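Local coordinates for protein ATP-dependent Clp endopeptidase (Clostridium difficile, PDB 3FES) that forms the amino-terminal domain of ClpC, an ATP-dependent Clp chaperone, and probably helps deliver substrates or adaptors to the Clp protease, at residues E59-G64 with N127-N132; N98-N103 with T107-L112; L112-I115 with I121-K124. All coordinates share one frame; numbering follows the deposited sequence. Where two conformers were deposited one is given.

Contact 1: residues E59-G64 with N127-N132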
ATOM      1  N   GLU A  59      -9.873   5.597   5.485  1.00 33.76           N
ATOM      2  CA  GLU A  59     -10.128   5.303   4.086  1.00 35.48           C
ATOM      3  C   GLU A  59     -10.662   6.524   3.317  1.00 35.27           C
ATOM      4  O   GLU A  59     -10.234   6.788   2.185  1.00 35.24           O
ATOM      5  CB  GLU A  59     -11.144   4.177   3.957  1.00 36.42           C
ATOM      6  CG  GLU A  59     -10.832   2.959   4.748  1.00 39.31           C
ATOM      7  CD  GLU A  59     -11.837   1.875   4.456  1.00 45.12           C
ATOM      8  OE1 GLU A  59     -12.658   2.083   3.527  1.00 47.24           O
ATOM      9  OE2 GLU A  59     -11.802   0.822   5.143  1.00 47.62           O
ATOM     10  N   ALA A  60     -11.597   7.260   3.932  1.00 34.89           N
ATOM     11  CA  ALA A  60     -12.190   8.443   3.314  1.00 34.35           C
ATOM     12  C   ALA A  60     -11.145   9.506   3.007  1.00 34.30           C
ATOM     13  O   ALA A  60     -11.157  10.084   1.921  1.00 35.38           O
ATOM     14  CB  ALA A  60     -13.325   9.024   4.193  1.00 34.33           C
ATOM     15  N   TYR A  61     -10.220   9.744   3.934  1.00 33.10           N
ATOM     16  CA  TYR A  61      -9.159  10.726   3.684  1.00 32.72           C
ATOM     17  C   TYR A  61      -8.279  10.326   2.494  1.00 32.68           C
ATOM     18  O   TYR A  61      -8.053  11.120   1.577  1.00 32.86           O
ATOM     19  CB  TYR A  61      -8.291  10.946   4.917  1.00 32.81           C
ATOM     20  CG  TYR A  61      -7.092  11.827   4.650  1.00 33.21           C
ATOM     21  CD1 TYR A  61      -7.166  13.213   4.811  1.00 34.51           C
ATOM     22  CD2 TYR A  61      -5.888  11.282   4.215  1.00 34.61           C
ATOM     23  CE1 TYR A  61      -6.056  14.031   4.557  1.00 35.79           C
ATOM     24  CE2 TYR A  61      -4.768  12.089   3.958  1.00 33.70           C
ATOM     25  CZ  TYR A  61      -4.858  13.451   4.129  1.00 35.58           C
ATOM     26  OH  TYR A  61      -3.756  14.240   3.877  1.00 35.01           O
ATOM     27  N   LEU A  62      -7.781   9.097   2.513  1.00 32.84           N
ATOM     28  CA  LEU A  62      -6.906   8.629   1.425  1.00 32.93           C
ATOM     29  C   LEU A  62      -7.562   8.685   0.056  1.00 32.65           C
ATOM     30  O   LEU A  62      -6.980   9.191  -0.907  1.00 31.98           O
ATOM     31  CB  LEU A  62      -6.439   7.205   1.697  1.00 32.91           C
ATOM     32  CG  LEU A  62      -5.385   6.982   2.769  1.00 35.99           C
ATOM     33  CD1 LEU A  62      -4.990   5.482   2.696  1.00 36.21           C
ATOM     34  CD2 LEU A  62      -4.170   7.881   2.522  1.00 35.04           C
ATOM     35  N   GLU A  63      -8.765   8.132  -0.024  1.00 32.96           N
ATOM     36  CA  GLU A  63      -9.592   8.245  -1.218  1.00 33.73           C
ATOM     37  C   GLU A  63      -9.792   9.665  -1.712  1.00 33.17           C
ATOM     38  O   GLU A  63      -9.628   9.929  -2.903  1.00 33.90           O
ATOM     39  CB  GLU A  63     -10.947   7.636  -0.981  1.00 34.60           C
ATOM     40  CG  GLU A  63     -11.100   6.304  -1.583  1.00 38.22           C
ATOM     41  CD  GLU A  63     -12.520   5.826  -1.515  1.00 44.92           C
ATOM     42  OE1 GLU A  63     -12.997   5.287  -2.540  1.00 46.36           O
ATOM     43  OE2 GLU A  63     -13.160   5.994  -0.439  1.00 46.36           O
ATOM     44  N   GLY A  64     -10.152  10.577  -0.808  1.00 33.05           N
ATOM     45  CA  GLY A  64     -10.319  11.993  -1.168  1.00 31.84           C
ATOM     46  C   GLY A  64      -9.056  12.586  -1.770  1.00 31.67           C
ATOM     47  O   GLY A  64      -9.114  13.294  -2.781  1.00 30.75           O
ATOM     48  N   ASN A 127       3.732  12.466   2.632  1.00 24.26           N
ATOM     49  CA  ASN A 127       4.469  13.713   2.831  1.00 25.50           C
ATOM     50  C   ASN A 127       3.547  14.899   3.063  1.00 26.13           C
ATOM     51  O   ASN A 127       3.813  15.754   3.926  1.00 26.45           O
ATOM     52  CB  ASN A 127       5.359  13.994   1.614  1.00 25.85           C
ATOM     53  CG  ASN A 127       6.493  12.992   1.488  1.00 30.17           C
ATOM     54  OD1 ASN A 127       6.820  12.303   2.440  1.00 34.54           O
ATOM     55  ND2 ASN A 127       7.087  12.899   0.302  1.00 33.88           N
ATOM     56  N   TYR A 128       2.477  14.966   2.272  1.00 27.09           N
ATOM     57  CA  TYR A 128       1.490  16.061   2.356  1.00 28.00           C
ATOM     58  C   TYR A 128       0.871  16.099   3.751  1.00 26.75           C
ATOM     59  O   TYR A 128       0.720  17.181   4.370  1.00 25.37           O
ATOM     60  CB  TYR A 128       0.397  15.861   1.273  1.00 29.33           C
ATOM     61  CG  TYR A 128      -0.621  16.979   1.227  1.00 34.82           C
ATOM     62  CD1 TYR A 128      -0.435  18.084   0.389  1.00 39.47           C
ATOM     63  CD2 TYR A 128      -1.774  16.934   2.030  1.00 38.90           C
ATOM     64  CE1 TYR A 128      -1.370  19.131   0.352  1.00 41.91           C
ATOM     65  CE2 TYR A 128      -2.711  17.976   2.005  1.00 41.48           C
ATOM     66  CZ  TYR A 128      -2.497  19.059   1.164  1.00 42.26           C
ATOM     67  OH  TYR A 128      -3.416  20.070   1.131  1.00 45.76           O
ATOM     68  N   ALA A 129       0.536  14.908   4.257  1.00 25.75           N
ATOM     69  CA  ALA A 129      -0.005  14.752   5.604  1.00 25.13           C
ATOM     70  C   ALA A 129       1.046  14.981   6.702  1.00 24.93           C
ATOM     71  O   ALA A 129       0.695  15.085   7.854  1.00 24.04           O
ATOM     72  CB  ALA A 129      -0.651  13.346   5.770  1.00 25.92           C
ATOM     73  N   GLY A 130       2.321  15.030   6.334  1.00 25.18           N
ATOM     74  CA  GLY A 130       3.397  15.275   7.296  1.00 25.20           C
ATOM     75  C   GLY A 130       3.747  14.068   8.161  1.00 25.78           C
ATOM     76  O   GLY A 130       4.354  14.223   9.224  1.00 26.17           O
ATOM     77  N   VAL A 131       3.388  12.870   7.718  1.00 25.44           N
ATOM     78  CA  VAL A 131       3.617  11.685   8.518  1.00 26.61           C
ATOM     79  C   VAL A 131       4.479  10.615   7.881  1.00 26.53           C
ATOM     80  O   VAL A 131       4.372   9.447   8.269  1.00 26.77           O
ATOM     81  CB  VAL A 131       2.286  11.025   8.946  1.00 27.25           C
ATOM     82  CG1 VAL A 131       1.540  11.943   9.925  1.00 28.42           C
ATOM     83  CG2 VAL A 131       1.459  10.633   7.742  1.00 26.03           C
ATOM     84  N   ASN A 132       5.306  10.967   6.902  1.00 26.45           N
ATOM     85  CA  ASN A 132       6.146   9.937   6.274  1.00 27.57           C
ATOM     86  C   ASN A 132       7.073   9.285   7.336  1.00 26.92           C
ATOM     87  O   ASN A 132       7.068   8.075   7.510  1.00 26.37           O
ATOM     88  CB  ASN A 132       6.954  10.483   5.071  1.00 28.48           C
ATOM     89  CG  ASN A 132       7.235   9.393   4.005  1.00 33.80           C
ATOM     90  OD1 ASN A 132       7.746   8.317   4.314  1.00 36.15           O
ATOM     91  ND2 ASN A 132       6.871   9.676   2.740  1.00 38.04           N
TER

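Contact 2: residues N98-N103 with T107-L112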
ATOM      1  N   ASN A  98      12.978 -11.403   2.633  1.00 24.07           N
ATOM      2  CA  ASN A  98      14.167 -12.249   2.539  1.00 26.74           C
ATOM      3  C   ASN A  98      15.358 -11.737   3.346  1.00 27.82           C
ATOM      4  O   ASN A  98      16.111 -12.545   3.900  1.00 28.22           O
ATOM      5  CB  ASN A  98      14.543 -12.541   1.082  1.00 25.92           C
ATOM      6  CG  ASN A  98      13.578 -13.516   0.430  1.00 27.51           C
ATOM      7  OD1 ASN A  98      13.062 -13.255  -0.655  1.00 31.35           O
ATOM      8  ND2 ASN A  98      13.317 -14.641   1.095  1.00 24.61           N
ATOM      9  N   LYS A  99      15.506 -10.417   3.412  1.00 28.82           N
ATOM     10  CA  LYS A  99      16.519  -9.783   4.248  1.00 30.53           C
ATOM     11  C   LYS A  99      16.259 -10.104   5.713  1.00 30.90           C
ATOM     12  O   LYS A  99      17.194 -10.414   6.456  1.00 31.20           O
ATOM     13  CB  LYS A  99      16.583  -8.264   4.032  1.00 30.38           C
ATOM     14  CG  LYS A  99      17.464  -7.896   2.840  1.00 35.24           C
ATOM     15  CD  LYS A  99      17.746  -6.395   2.651  1.00 38.92           C
ATOM     16  CE  LYS A  99      18.274  -6.166   1.222  1.00 41.79           C
ATOM     17  NZ  LYS A  99      18.867  -4.813   1.005  1.00 45.16           N
ATOM     18  N   LEU A 100      14.991 -10.072   6.105  1.00 30.38           N
ATOM     19  CA  LEU A 100      14.597 -10.410   7.468  1.00 29.94           C
ATOM     20  C   LEU A 100      14.485 -11.923   7.688  1.00 29.92           C
ATOM     21  O   LEU A 100      14.163 -12.367   8.793  1.00 30.22           O
ATOM     22  CB  LEU A 100      13.296  -9.700   7.814  1.00 29.56           C
ATOM     23  CG  LEU A 100      13.337  -8.173   7.917  1.00 30.45           C
ATOM     24  CD1 LEU A 100      11.964  -7.571   7.677  1.00 29.39           C
ATOM     25  CD2 LEU A 100      13.904  -7.694   9.273  1.00 32.42           C
ATOM     26  N   LYS A 101      14.744 -12.690   6.625  1.00 29.53           N
ATOM     27  CA  LYS A 101      14.710 -14.156   6.593  1.00 29.42           C
ATOM     28  C   LYS A 101      13.395 -14.723   7.151  1.00 29.19           C
ATOM     29  O   LYS A 101      13.420 -15.645   7.991  1.00 28.89           O
ATOM     30  CB  LYS A 101      15.941 -14.749   7.328  1.00 30.04           C
ATOM     31  CG  LYS A 101      16.487 -16.004   6.672  1.00 30.71           C
ATOM     32  CD  LYS A 101      17.618 -16.675   7.468  1.00 32.87           C
ATOM     33  CE  LYS A 101      18.247 -17.789   6.651  1.00 32.04           C
ATOM     34  NZ  LYS A 101      19.038 -18.736   7.480  1.00 33.66           N
ATOM     35  N   THR A 102      12.279 -14.142   6.685  1.00 28.08           N
ATOM     36  CA  THR A 102      10.886 -14.490   7.040  1.00 29.13           C
ATOM     37  C   THR A 102      10.323 -15.236   5.858  1.00 27.19           C
ATOM     38  O   THR A 102      10.690 -14.927   4.730  1.00 27.47           O
ATOM     39  CB  THR A 102       9.989 -13.210   7.165  1.00 30.07           C
ATOM     40  OG1 THR A 102      10.553 -12.331   8.130  1.00 37.01           O
ATOM     41  CG2 THR A 102       8.504 -13.569   7.571  1.00 32.46           C
ATOM     42  N   ASN A 103       9.413 -16.171   6.092  1.00 24.31           N
ATOM     43  CA  ASN A 103       8.854 -16.969   5.001  1.00 23.48           C
ATOM     44  C   ASN A 103       7.741 -16.323   4.196  1.00 24.44           C
ATOM     45  O   ASN A 103       7.472 -16.699   3.051  1.00 24.47           O
ATOM     46  CB  ASN A 103       8.383 -18.335   5.561  1.00 22.96           C
ATOM     47  CG  ASN A 103       9.471 -19.372   5.518  1.00 22.31           C
ATOM     48  OD1 ASN A 103      10.244 -19.444   4.553  1.00 18.39           O
ATOM     49  ND2 ASN A 103       9.502 -20.242   6.531  1.00 18.14           N
ATOM     50  N   THR A 107       1.618  -7.574   5.091  1.00 23.36           N
ATOM     51  CA  THR A 107       1.262  -6.169   4.859  1.00 23.00           C
ATOM     52  C   THR A 107       2.370  -5.209   5.285  1.00 22.86           C
ATOM     53  O   THR A 107       2.616  -4.207   4.612  1.00 22.46           O
ATOM     54  CB  THR A 107      -0.087  -5.760   5.494  1.00 22.84           C
ATOM     55  OG1 THR A 107      -0.002  -5.784   6.916  1.00 22.10           O
ATOM     56  CG2 THR A 107      -1.203  -6.692   5.018  1.00 23.83           C
ATOM     57  N   GLU A 108       3.093  -5.586   6.328  1.00 22.70           N
ATOM     58  CA  GLU A 108       4.181  -4.731   6.866  1.00 23.72           C
ATOM     59  C   GLU A 108       5.328  -4.583   5.849  1.00 24.11           C
ATOM     60  O   GLU A 108       5.953  -3.499   5.712  1.00 22.95           O
ATOM     61  CB  GLU A 108       4.674  -5.261   8.245  1.00 23.72           C
ATOM     62  CG  GLU A 108       5.321  -6.662   8.241  1.00 26.08           C
ATOM     63  CD  GLU A 108       4.317  -7.780   8.397  1.00 30.63           C
ATOM     64  OE1 GLU A 108       4.748  -8.877   8.839  1.00 30.50           O
ATOM     65  OE2 GLU A 108       3.110  -7.570   8.130  1.00 28.34           O
ATOM     66  N   HIS A 109       5.613  -5.665   5.138  1.00 22.64           N
ATOM     67  CA  HIS A 109       6.662  -5.644   4.105  1.00 23.42           C
ATOM     68  C   HIS A 109       6.290  -4.782   2.908  1.00 22.90           C
ATOM     69  O   HIS A 109       7.140  -4.070   2.386  1.00 22.94           O
ATOM     70  CB  HIS A 109       7.107  -7.048   3.680  1.00 22.92           C
ATOM     71  CG  HIS A 109       7.459  -7.942   4.833  1.00 26.29           C
ATOM     72  ND1 HIS A 109       8.635  -7.820   5.556  1.00 28.72           N
ATOM     73  CD2 HIS A 109       6.745  -8.920   5.435  1.00 23.48           C
ATOM     74  CE1 HIS A 109       8.644  -8.719   6.527  1.00 24.78           C
ATOM     75  NE2 HIS A 109       7.519  -9.412   6.462  1.00 30.29           N
ATOM     76  N   ILE A 110       5.020  -4.809   2.521  1.00 23.27           N
ATOM     77  CA  ILE A 110       4.534  -3.961   1.430  1.00 22.43           C
ATOM     78  C   ILE A 110       4.608  -2.494   1.849  1.00 22.92           C
ATOM     79  O   ILE A 110       5.079  -1.679   1.095  1.00 22.40           O
ATOM     80  CB  ILE A 110       3.134  -4.364   0.978  1.00 22.38           C
ATOM     81  CG1 ILE A 110       3.172  -5.844   0.539  1.00 21.98           C
ATOM     82  CG2 ILE A 110       2.630  -3.420  -0.185  1.00 20.33           C
ATOM     83  CD1 ILE A 110       1.763  -6.412   0.116  1.00 23.91           C
ATOM     84  N   LEU A 111       4.189  -2.173   3.066  1.00 22.72           N
ATOM     85  CA  LEU A 111       4.263  -0.767   3.498  1.00 24.28           C
ATOM     86  C   LEU A 111       5.735  -0.316   3.637  1.00 23.62           C
ATOM     87  O   LEU A 111       6.089   0.805   3.260  1.00 23.39           O
ATOM     88  CB  LEU A 111       3.449  -0.567   4.815  1.00 23.57           C
ATOM     89  CG  LEU A 111       3.394   0.905   5.302  1.00 23.88           C
ATOM     90  CD1 LEU A 111       2.832   1.851   4.236  1.00 26.49           C
ATOM     91  CD2 LEU A 111       2.549   0.977   6.635  1.00 23.73           C
ATOM     92  N   LEU A 112       6.602  -1.190   4.149  1.00 23.57           N
ATOM     93  CA  LEU A 112       8.050  -0.887   4.198  1.00 24.50           C
ATOM     94  C   LEU A 112       8.587  -0.499   2.799  1.00 24.30           C
ATOM     95  O   LEU A 112       9.400   0.427   2.612  1.00 20.92           O
ATOM     96  CB  LEU A 112       8.795  -2.134   4.638  1.00 24.88           C
ATOM     97  CG  LEU A 112      10.080  -2.104   5.444  1.00 32.46           C
ATOM     98  CD1 LEU A 112      10.118  -0.953   6.443  1.00 34.81           C
ATOM     99  CD2 LEU A 112      10.073  -3.450   6.183  1.00 34.06           C
TER

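Contact 3: residues L112-I115 with I121-K124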
ATOM      1  N   LEU A 112       6.602  -1.190   4.149  1.00 23.57           N
ATOM      2  CA  LEU A 112       8.050  -0.887   4.198  1.00 24.50           C
ATOM      3  C   LEU A 112       8.587  -0.499   2.799  1.00 24.30           C
ATOM      4  O   LEU A 112       9.400   0.427   2.612  1.00 20.92           O
ATOM      5  CB  LEU A 112       8.795  -2.134   4.638  1.00 24.88           C
ATOM      6  CG  LEU A 112      10.080  -2.104   5.444  1.00 32.46           C
ATOM      7  CD1 LEU A 112      10.118  -0.953   6.443  1.00 34.81           C
ATOM      8  CD2 LEU A 112      10.073  -3.450   6.183  1.00 34.06           C
ATOM      9  N   ALA A 113       8.148  -1.285   1.827  1.00 21.45           N
ATOM     10  CA  ALA A 113       8.578  -1.110   0.437  1.00 21.86           C
ATOM     11  C   ALA A 113       8.047   0.178  -0.182  1.00 21.50           C
ATOM     12  O   ALA A 113       8.786   0.858  -0.918  1.00 21.35           O
ATOM     13  CB  ALA A 113       8.075  -2.344  -0.379  1.00 20.93           C
ATOM     14  N   ILE A 114       6.784   0.520   0.115  1.00 22.24           N
ATOM     15  CA  ILE A 114       6.209   1.799  -0.343  1.00 23.10           C
ATOM     16  C   ILE A 114       7.104   2.922   0.152  1.00 24.33           C
ATOM     17  O   ILE A 114       7.553   3.774  -0.623  1.00 23.40           O
ATOM     18  CB  ILE A 114       4.755   2.004   0.161  1.00 23.31           C
ATOM     19  CG1 ILE A 114       3.796   1.084  -0.632  1.00 21.68           C
ATOM     20  CG2 ILE A 114       4.287   3.461  -0.098  1.00 21.96           C
ATOM     21  CD1 ILE A 114       2.353   1.106  -0.074  1.00 24.89           C
ATOM     22  N   ILE A 115       7.376   2.913   1.445  1.00 25.05           N
ATOM     23  CA  ILE A 115       8.219   3.981   2.067  1.00 26.61           C
ATOM     24  C   ILE A 115       9.635   4.042   1.494  1.00 27.77           C
ATOM     25  O   ILE A 115      10.149   5.135   1.134  1.00 27.18           O
ATOM     26  CB  ILE A 115       8.225   3.828   3.589  1.00 26.21           C
ATOM     27  CG1 ILE A 115       6.818   4.111   4.111  1.00 27.67           C
ATOM     28  CG2 ILE A 115       9.273   4.807   4.281  1.00 28.69           C
ATOM     29  CD1 ILE A 115       6.592   3.702   5.591  1.00 28.94           C
ATOM     30  N   ILE A 121       2.708   8.466  -5.795  1.00 27.65           N
ATOM     31  CA  ILE A 121       1.611   9.200  -5.209  1.00 28.01           C
ATOM     32  C   ILE A 121       1.407   8.853  -3.733  1.00 27.15           C
ATOM     33  O   ILE A 121       1.076   9.734  -2.938  1.00 25.92           O
ATOM     34  CB  ILE A 121       0.298   9.060  -6.042  1.00 27.76           C
ATOM     35  CG1 ILE A 121       0.447   9.828  -7.366  1.00 32.10           C
ATOM     36  CG2 ILE A 121      -0.895   9.678  -5.306  1.00 29.30           C
ATOM     37  CD1 ILE A 121      -0.776   9.739  -8.293  1.00 34.21           C
ATOM     38  N   ALA A 122       1.611   7.584  -3.380  1.00 25.87           N
ATOM     39  CA  ALA A 122       1.497   7.176  -1.959  1.00 25.54           C
ATOM     40  C   ALA A 122       2.462   7.989  -1.081  1.00 25.52           C
ATOM     41  O   ALA A 122       2.078   8.499  -0.034  1.00 26.03           O
ATOM     42  CB  ALA A 122       1.713   5.649  -1.797  1.00 23.79           C
ATOM     43  N   ASN A 123       3.705   8.143  -1.507  1.00 25.63           N
ATOM     44  CA  ASN A 123       4.634   8.967  -0.701  1.00 26.58           C
ATOM     45  C   ASN A 123       4.258  10.445  -0.703  1.00 25.99           C
ATOM     46  O   ASN A 123       4.444  11.125   0.318  1.00 26.14           O
ATOM     47  CB  ASN A 123       6.089   8.716  -1.104  1.00 26.27           C
ATOM     48  CG  ASN A 123       6.584   7.339  -0.597  1.00 29.84           C
ATOM     49  OD1 ASN A 123       6.993   6.492  -1.374  1.00 33.34           O
ATOM     50  ND2 ASN A 123       6.485   7.118   0.696  1.00 27.31           N
ATOM     51  N   LYS A 124       3.724  10.937  -1.824  0.50 25.88           N
ATOM     52  CA  LYS A 124       3.258  12.332  -1.893  0.50 26.01           C
ATOM     53  C   LYS A 124       2.156  12.579  -0.866  0.50 25.20           C
ATOM     54  O   LYS A 124       2.123  13.616  -0.216  0.50 23.71           O
ATOM     55  CB  LYS A 124       2.788  12.709  -3.310  0.50 26.00           C
ATOM     56  CG  LYS A 124       3.938  13.031  -4.236  0.50 27.06           C
ATOM     57  CD  LYS A 124       3.484  13.375  -5.642  0.50 28.31           C
ATOM     58  CE  LYS A 124       4.692  13.537  -6.536  0.50 29.25           C
ATOM     59  NZ  LYS A 124       4.327  13.958  -7.908  0.50 29.84           N
TER

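Contact 1: residues E59-G64 with N127-N132
Tyr-61 joins helix 59-70 to the last turn of helix 120-129, a surface contact between segments that fall within two matches to the Clp amino-terminal family in this mainly helical domain. It is small, burying 85 Å² over both sides, and no hydrogen bond crosses it.

The van der Waals part rests on one atom. Tyr-61 OH meets Ala-129 CB at 3.7 Å and Tyr-128 CD2 at 3.8 Å, so the phenol ends in the angle between a methyl group and an aromatic edge. With CG anti to the backbone N (chi1 173°), the Tyr-61 ring is carried across so that its hydroxyl end reaches the other segment. The planes of the two tyrosine rings differ by about 37°, but they do not stack: the oxygen lies near the plane of the Tyr-128 ring, at its edge. Lys-65 makes a cation-pi contact with that same ring, giving helix 59-70 a second grip on Tyr-128. Phe-57, in the loop before helix 59-70, packs against Leu-62, Ala-129 and Val-131.

The polar interactions stay within 127-132 and shape the turn that presents Ala-129. Gly-130 has positive phi and closes a Schellman motif; its N is bonded to Asn-127 O at 2.9 Å. Val-131 follows at the N-cap position of the next helix, with its O hydrogen-bonded to Thr-135 OG1. A side-chain bond spans the same turn: Asn-132 ND2 donates to Asn-127 OD1 over 2.6 Å. Its N-H...O angle of 142° is bent, and the nitrogen sits well above the carbonyl plane of Asn-127 instead of on a lone pair.

Contact 2: residues N98-N103 with T107-L112
Leu-100 and His-109 have the nearest CA atoms across this contact, 9.8 Å apart, a spacing that leaves the chain just after helix 84-99 and the first turns of helix 107-117 to meet through side chains alone. About 120 Å² is buried between them, and no hydrogen bond links the two segments.

The principal touch is a leucine methyl at an imidazole. Leu-100 CD1 lies in the ring plane of His-109, at the edge, 3.7 Å from the atom modelled as CE1 and 4.0 Å from that modelled as ND1. The imidazole is probably turned over in the model, so the evidence supports contact with this edge but not the identity of the atoms along it. In His-109, CG stands beside the backbone N and anti to the carbonyl carbon (chi1 -51°), which swings the ring out across the gap to the leucine. One of its faces carries Glu-108 CG, 3.8 Å above the plane and displaced from the ring centre. Thr-102 OG1 approaches more loosely and obliquely, at 4.4 Å from the CE1 position.

This is the junction of two consecutive helices, 84-99 and 107-117, in the Clp amino-terminal helical domain. Leu-100 and Thr-102 flank Lys-101, whose positive phi (51°) marks the Schellman motif ending helix 84-99, with a weak bond of 3.1 Å from Lys-101 N to Asn-98 O; the CB atoms of both flanking residues are directed at helix 107-117.

Met-143, near the carboxyl terminus, touches Leu-100, Glu-108, His-109 and Leu-112 and thus packs against both segments. At the start of helix 107-117, Thr-107 OG1 is hydrogen-bonded to Ala-48 N, tying that end to helix 47-55. A bound magnesium ion lies about 7 Å from the His-109 side chain.

Contact 3: residues L112-I115 with I121-K124
The carboxamide of Asn-123 is the flat group here, and it points its far end, not a face, at the backbone of helix 107-117. Ile-114 O lies 2.9 Å from the Asn-123 atom modelled as OD1, while Ile-115 CA is 3.8 Å from that modelled as ND2. The amide is probably turned over in the model, so the identity of its two terminal atoms is in doubt. CG of Asn-123 sits beside the backbone N (chi1 -73°), and the group thereby reaches across a CA-to-CA gap of 6.7 Å between Ile-115 and Asn-123.

Beside this polar approach runs an apolar one. Ile-114 CG2, the branch anti to its own backbone N, packs on Ala-122 CB at 3.8 Å; alongside this methyl contact the CA atoms of Ile-114 and Ala-122 are 7.3 Å apart. Ile-36 and Leu-40 of helix 33-43 and Ile-89 of helix 84-99 also touch Ile-114, whereas Leu-37 packs on Ala-122, whose N is hydrogen-bonded to Ser-33 OG.

The buried arrangement is that of two consecutive helices joined by a short turn, packed within the helical bundle of the Clp amino-terminal domain.

Contact 3 is the core member of the set, its centre about 7 Å from that of the chain, whereas contact 1 lies on the surface and contact 2 is partly buried; the last two stand on opposite sides of the chain's centre, 23 Å apart between their own centres. Helix 107-117 serves contacts 2 and 3, which share Leu-112, and helix 120-129 serves contacts 1 and 3. Contacts 1 and 3 also touch directly, through Asn-132 against Asn-123 and Ile-115. Outward, beside Schellman turns, the principal touch is one side-chain end at a ring edge, with Ala-129 CB added in contact 1; inward, aliphatic packing is combined with an amide set against a backbone carbonyl.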